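Local coordinates for protein glutamate racemase (Escherichia coli, PDB 2JFN) that belongs to the Asp/Glu/hydantoin racemase family and holds a bound glutamic acid and a UDP-N-acetylmuramoyl-L-alanine in this model, at residues F53-F58 / C256-P261; V73-A78 / E279-L284. One frame throughout, in Å; residues are numbered along the deposited sequence.

Contact 1 of 2, residues F53-F58 / C256-P261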
loop_
_atom_site.group_PDB
_atom_site.type_symbol
_atom_site.label_atom_id
_atom_site.label_comp_id
_atom_site.label_asym_id
_atom_site.label_seq_id
_atom_site.Cartn_x
_atom_site.Cartn_y
_atom_site.Cartn_z
ATOM N N PHE A 53 -7.964 -8.034 -1.081
ATOM C CA PHE A 53 -6.724 -8.172 -1.822
ATOM C C PHE A 53 -6.937 -9.035 -3.067
ATOM O O PHE A 53 -7.630 -10.057 -3.032
ATOM C CB PHE A 53 -5.599 -8.719 -0.915
ATOM C CG PHE A 53 -5.878 -10.073 -0.309
ATOM C CD1 PHE A 53 -5.231 -11.209 -0.795
ATOM C CD2 PHE A 53 -6.747 -10.205 0.770
ATOM C CE1 PHE A 53 -5.444 -12.458 -0.211
ATOM C CE2 PHE A 53 -6.972 -11.452 1.366
ATOM C CZ PHE A 53 -6.317 -12.581 0.871
ATOM N N ASP A 54 -6.351 -8.593 -4.175
ATOM C CA ASP A 54 -6.482 -9.290 -5.452
ATOM C C ASP A 54 -5.426 -10.375 -5.645
ATOM O O ASP A 54 -4.489 -10.207 -6.425
ATOM C CB ASP A 54 -6.395 -8.278 -6.598
ATOM C CG ASP A 54 -6.832 -8.867 -7.930
ATOM O OD1 ASP A 54 -7.141 -10.081 -7.978
ATOM O OD2 ASP A 54 -6.867 -8.113 -8.924
ATOM N N ASN A 55 -5.588 -11.501 -4.955
ATOM C CA ASN A 55 -4.626 -12.583 -5.072
ATOM C C ASN A 55 -4.677 -13.232 -6.452
ATOM O O ASN A 55 -3.763 -13.956 -6.827
ATOM C CB ASN A 55 -4.853 -13.630 -3.968
ATOM C CG ASN A 55 -6.218 -14.291 -4.048
ATOM O OD1 ASN A 55 -7.253 -13.621 -4.099
ATOM N ND2 ASN A 55 -6.225 -15.622 -4.046
ATOM N N VAL A 56 -5.732 -12.946 -7.212
ATOM C CA VAL A 56 -5.897 -13.498 -8.558
ATOM C C VAL A 56 -5.021 -12.798 -9.605
ATOM O O VAL A 56 -4.456 -13.448 -10.489
ATOM C CB VAL A 56 -7.381 -13.414 -9.016
ATOM C CG1 VAL A 56 -7.498 -13.664 -10.522
ATOM C CG2 VAL A 56 -8.212 -14.443 -8.260
ATOM N N ALA A 57 -4.898 -11.478 -9.504
ATOM C CA ALA A 57 -4.112 -10.739 -10.478
ATOM C C ALA A 57 -2.789 -10.191 -9.939
ATOM O O ALA A 57 -2.041 -9.549 -10.672
ATOM C CB ALA A 57 -4.950 -9.616 -11.073
ATOM N N PHE A 58 -2.500 -10.438 -8.664
ATOM C CA PHE A 58 -1.234 -9.988 -8.083
ATOM C C PHE A 58 -0.149 -10.734 -8.860
ATOM O O PHE A 58 -0.309 -11.921 -9.137
ATOM C CB PHE A 58 -1.147 -10.386 -6.605
ATOM C CG PHE A 58 0.207 -10.150 -5.997
ATOM C CD1 PHE A 58 0.534 -8.913 -5.445
ATOM C CD2 PHE A 58 1.176 -11.150 -6.025
ATOM C CE1 PHE A 58 1.808 -8.672 -4.932
ATOM C CE2 PHE A 58 2.458 -10.920 -5.513
ATOM C CZ PHE A 58 2.774 -9.680 -4.967
ATOM N N CYS A 256 -10.811 -12.144 -0.410
ATOM C CA CYS A 256 -9.781 -12.504 -1.379
ATOM C C CYS A 256 -10.585 -12.697 -2.669
ATOM O O CYS A 256 -11.817 -12.788 -2.620
ATOM C CB CYS A 256 -9.050 -13.793 -0.979
ATOM S SG CYS A 256 -10.091 -15.251 -0.801
ATOM N N MET A 257 -9.924 -12.742 -3.820
ATOM C CA MET A 257 -10.668 -12.918 -5.068
ATOM C C MET A 257 -10.766 -14.390 -5.464
ATOM O O MET A 257 -11.538 -14.756 -6.349
ATOM C CB MET A 257 -10.031 -12.099 -6.198
ATOM C CG MET A 257 -9.934 -10.599 -5.899
ATOM S SD MET A 257 -11.462 -9.847 -5.239
ATOM C CE MET A 257 -10.814 -8.972 -3.795
ATOM N N ALA A 258 -9.992 -15.229 -4.787
ATOM C CA ALA A 258 -9.999 -16.665 -5.039
ATOM C C ALA A 258 -9.540 -17.356 -3.767
ATOM O O ALA A 258 -8.513 -16.996 -3.194
ATOM C CB ALA A 258 -9.063 -17.014 -6.193
ATOM N N MET A 259 -10.308 -18.342 -3.321
ATOM C CA MET A 259 -9.967 -19.073 -2.109
ATOM C C MET A 259 -8.906 -20.108 -2.458
ATOM O O MET A 259 -9.206 -21.284 -2.665
ATOM C CB MET A 259 -11.217 -19.746 -1.541
ATOM C CG MET A 259 -11.079 -20.211 -0.105
ATOM S SD MET A 259 -10.724 -18.855 1.032
ATOM C CE MET A 259 -12.307 -18.077 1.166
ATOM N N THR A 260 -7.663 -19.650 -2.535
ATOM C CA THR A 260 -6.527 -20.495 -2.871
ATOM C C THR A 260 -5.726 -20.818 -1.619
ATOM O O THR A 260 -5.939 -20.223 -0.561
ATOM C CB THR A 260 -5.573 -19.770 -3.826
ATOM O OG1 THR A 260 -4.981 -18.657 -3.138
ATOM C CG2 THR A 260 -6.316 -19.268 -5.050
ATOM N N PRO A 261 -4.787 -21.767 -1.720
ATOM C CA PRO A 261 -3.999 -22.083 -0.529
ATOM C C PRO A 261 -3.221 -20.845 -0.084
ATOM O O PRO A 261 -3.099 -20.581 1.107
ATOM C CB PRO A 261 -3.091 -23.213 -1.008
ATOM C CG PRO A 261 -3.972 -23.930 -2.004
ATOM C CD PRO A 261 -4.569 -22.775 -2.778
HETATM O O HOH W 1 -3.493 -16.886 -4.315
#
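N55 reaches across to the backbone of M257 and A258 and grips it at both ends of its amide. OD1 takes the N-H of M257 at 2.8 Å, the donor lying nearly in line with the C=O bond (163°), and a weaker, more bent bond from A258 N. ND2 donates a hydrogen bond to A258 O, also at 2.8 Å, tilted about 20° out of the amide plane. With partners at both ends the amide's rotation is fixed. CG stands between the backbone N and carbonyl carbon of N55 (chi1 62°), which turns the amide to face 256-261.

The tight part lies on both flanks of this clamp. On one, C256 CA sits over one face of the F53 ring in a CH-pi contact, 4.2 Å from the centroid, while CZ meets C256 CB at 3.5 Å. On the other, V56 CG2 presses on A258 CB at 3.4 Å, closer than usual for two carbons, and also touches M257 CB, the V56 and M257 side chains crossing at about a right angle. M257 bends so that CE touches F53 O. The buried D54 pairs through OD2 with Y60 OH in a hydrogen bond and with R71 in a salt bridge, and its OD1 accepts from A57 N in an Asx motif.

Toward T260 the contact loosens: a water bridges N55 ND2 and T260 OG1, which also caps A263 N at the start of helix 261-264.

Two loops are thus tied together just past the ends of neighbouring parallel strands, 48-53 and 253-256, at the C-terminal edge of an alpha/beta sheet, where F58 goes on to line the glutamic acid pocket.

Contact 2 of 2, residues V73-A78 / E279-L284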
loop_
_atom_site.group_PDB
_atom_site.type_symbol
_atom_site.label_atom_id
_atom_site.label_comp_id
_atom_site.label_asym_id
_atom_site.label_seq_id
_atom_site.Cartn_x
_atom_site.Cartn_y
_atom_site.Cartn_z
ATOM N N VAL A 73 -11.668 -1.131 -10.397
ATOM C CA VAL A 73 -13.031 -0.613 -10.418
ATOM C C VAL A 73 -14.007 -1.783 -10.200
ATOM O O VAL A 73 -14.987 -1.649 -9.475
ATOM C CB VAL A 73 -13.356 0.088 -11.762
ATOM C CG1 VAL A 73 -14.862 0.345 -11.877
ATOM C CG2 VAL A 73 -12.610 1.412 -11.853
ATOM N N ALA A 74 -13.733 -2.932 -10.815
ATOM C CA ALA A 74 -14.606 -4.097 -10.653
ATOM C C ALA A 74 -14.571 -4.623 -9.211
ATOM O O ALA A 74 -15.601 -5.011 -8.658
ATOM C CB ALA A 74 -14.205 -5.208 -11.625
ATOM N N ILE A 75 -13.391 -4.648 -8.599
ATOM C CA ILE A 75 -13.307 -5.128 -7.230
ATOM C C ILE A 75 -14.051 -4.196 -6.257
ATOM O O ILE A 75 -14.775 -4.666 -5.383
ATOM C CB ILE A 75 -11.830 -5.307 -6.789
ATOM C CG1 ILE A 75 -11.203 -6.471 -7.568
ATOM C CG2 ILE A 75 -11.760 -5.568 -5.281
ATOM C CD1 ILE A 75 -9.699 -6.644 -7.362
ATOM N N VAL A 76 -13.894 -2.882 -6.406
ATOM C CA VAL A 76 -14.586 -1.957 -5.503
ATOM C C VAL A 76 -16.096 -2.056 -5.734
ATOM O O VAL A 76 -16.897 -1.900 -4.815
ATOM C CB VAL A 76 -14.137 -0.491 -5.718
ATOM C CG1 VAL A 76 -14.958 0.440 -4.812
ATOM C CG2 VAL A 76 -12.640 -0.350 -5.404
ATOM N N THR A 77 -16.485 -2.321 -6.972
ATOM C CA THR A 77 -17.896 -2.466 -7.296
ATOM C C THR A 77 -18.469 -3.672 -6.550
ATOM O O THR A 77 -19.565 -3.601 -5.982
ATOM C CB THR A 77 -18.079 -2.655 -8.807
ATOM O OG1 THR A 77 -17.611 -1.476 -9.474
ATOM C CG2 THR A 77 -19.550 -2.884 -9.159
ATOM N N ALA A 78 -17.718 -4.770 -6.544
ATOM C CA ALA A 78 -18.149 -5.992 -5.873
ATOM C C ALA A 78 -18.218 -5.782 -4.367
ATOM O O ALA A 78 -19.150 -6.247 -3.712
ATOM C CB ALA A 78 -17.197 -7.144 -6.200
ATOM N N GLU A 279 -13.242 -14.310 3.335
ATOM C CA GLU A 279 -14.214 -14.854 2.392
ATOM C C GLU A 279 -13.832 -14.505 0.958
ATOM O O GLU A 279 -13.067 -13.566 0.712
ATOM C CB GLU A 279 -15.618 -14.295 2.666
ATOM C CG GLU A 279 -16.249 -14.724 3.984
ATOM C CD GLU A 279 -17.631 -14.126 4.186
ATOM O OE1 GLU A 279 -18.165 -14.216 5.317
ATOM O OE2 GLU A 279 -18.192 -13.569 3.217
ATOM N N LYS A 280 -14.373 -15.268 0.015
ATOM C CA LYS A 280 -14.120 -15.018 -1.392
ATOM C C LYS A 280 -15.129 -13.994 -1.890
ATOM O O LYS A 280 -16.317 -14.086 -1.593
ATOM C CB LYS A 280 -14.265 -16.300 -2.216
ATOM C CG LYS A 280 -14.285 -16.035 -3.721
ATOM C CD LYS A 280 -14.302 -17.319 -4.522
ATOM C CE LYS A 280 -14.379 -17.038 -6.016
ATOM N NZ LYS A 280 -14.198 -18.295 -6.810
ATOM N N LEU A 281 -14.649 -13.011 -2.640
ATOM C CA LEU A 281 -15.523 -11.990 -3.190
ATOM C C LEU A 281 -15.738 -12.274 -4.673
ATOM O O LEU A 281 -14.777 -12.493 -5.410
ATOM C CB LEU A 281 -14.897 -10.606 -3.024
ATOM C CG LEU A 281 -15.718 -9.436 -3.568
ATOM C CD1 LEU A 281 -16.968 -9.247 -2.723
ATOM C CD2 LEU A 281 -14.865 -8.173 -3.558
ATOM N N ALA A 282 -16.995 -12.279 -5.105
ATOM C CA ALA A 282 -17.316 -12.526 -6.509
ATOM C C ALA A 282 -17.148 -11.226 -7.289
ATOM O O ALA A 282 -17.849 -10.250 -7.030
ATOM C CB ALA A 282 -18.753 -13.033 -6.640
ATOM N N VAL A 283 -16.224 -11.221 -8.246
ATOM C CA VAL A 283 -15.953 -10.033 -9.050
ATOM C C VAL A 283 -16.362 -10.193 -10.518
ATOM O O VAL A 283 -16.245 -11.280 -11.088
ATOM C CB VAL A 283 -14.453 -9.685 -9.007
ATOM C CG1 VAL A 283 -14.183 -8.440 -9.829
ATOM C CG2 VAL A 283 -14.010 -9.487 -7.568
ATOM N N LEU A 284 -16.833 -9.104 -11.124
ATOM C CA LEU A 284 -17.248 -9.108 -12.530
ATOM C C LEU A 284 -16.288 -8.271 -13.372
ATOM O O LEU A 284 -16.718 -7.386 -14.118
ATOM C CB LEU A 284 -18.658 -8.526 -12.681
ATOM C CG LEU A 284 -19.797 -9.043 -11.803
ATOM C CD1 LEU A 284 -21.106 -8.427 -12.282
ATOM C CD2 LEU A 284 -19.868 -10.560 -11.868
HETATM O O HOH W 2 -17.501 -6.525 -10.126
#
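V283 leans against helix 65-82 with both of its methyls. From CB the side chain forks: CG1, anti to the backbone N (chi1 -179°), lies against A74 CB at 3.7 Å and close to that residue's carbonyl carbon, whereas CG2 points further along the helix, meeting I75 CG1 at 4.1 Å and, a little more distantly, A78 CB. One valine therefore touches three residues spread over just more than one turn of the helix.

L281 continues the same line. Its CG already touches A78 CB, CD2 comes to 3.7 Å from that methyl and skirts I75 O, and CD1 rests on the A78 carbonyl. Beside them A282 O stands 3.3 Å from A78 CB. Outside the pair, L281 also packs on V79 and R82, and V283 on R71.

At the L284 end a water joins the segments, donating to A74 O and accepting from L284 N, each at 2.8 Å.

Aliphatic carbons, mostly methyls, make most of the contact, and the direct contacts include no hydrogen bond between the segments. Between 73-78 and 279-284 the hold is therefore apolar packing with one water-mediated polar link, while a salt bridge from E279 to R82 ties the same segment to the helix further along.

Both contacts are partly buried and lie on the same side of the chain's centre, their centres 11 Å apart. Contact 1 ties loops following two neighbouring parallel strands, chiefly through amide-to-backbone hydrogen bonds; contact 2 lays the C-terminal tail on a helix through aliphatic side chains. They join directly: probable backbone hydrogen bonds run from C256 N to E279 O and from L281 N to C256 O, as strand 277-280 pairs with 253-256. M257 SD packs on V283 CG2, and D54 OD2 on I75 CD1. Contact 1 buries F53, D54, C256 and M257 and leaves V56 exposed; contact 2 buries I75, A78 and L281, with A282 and L284 exposed.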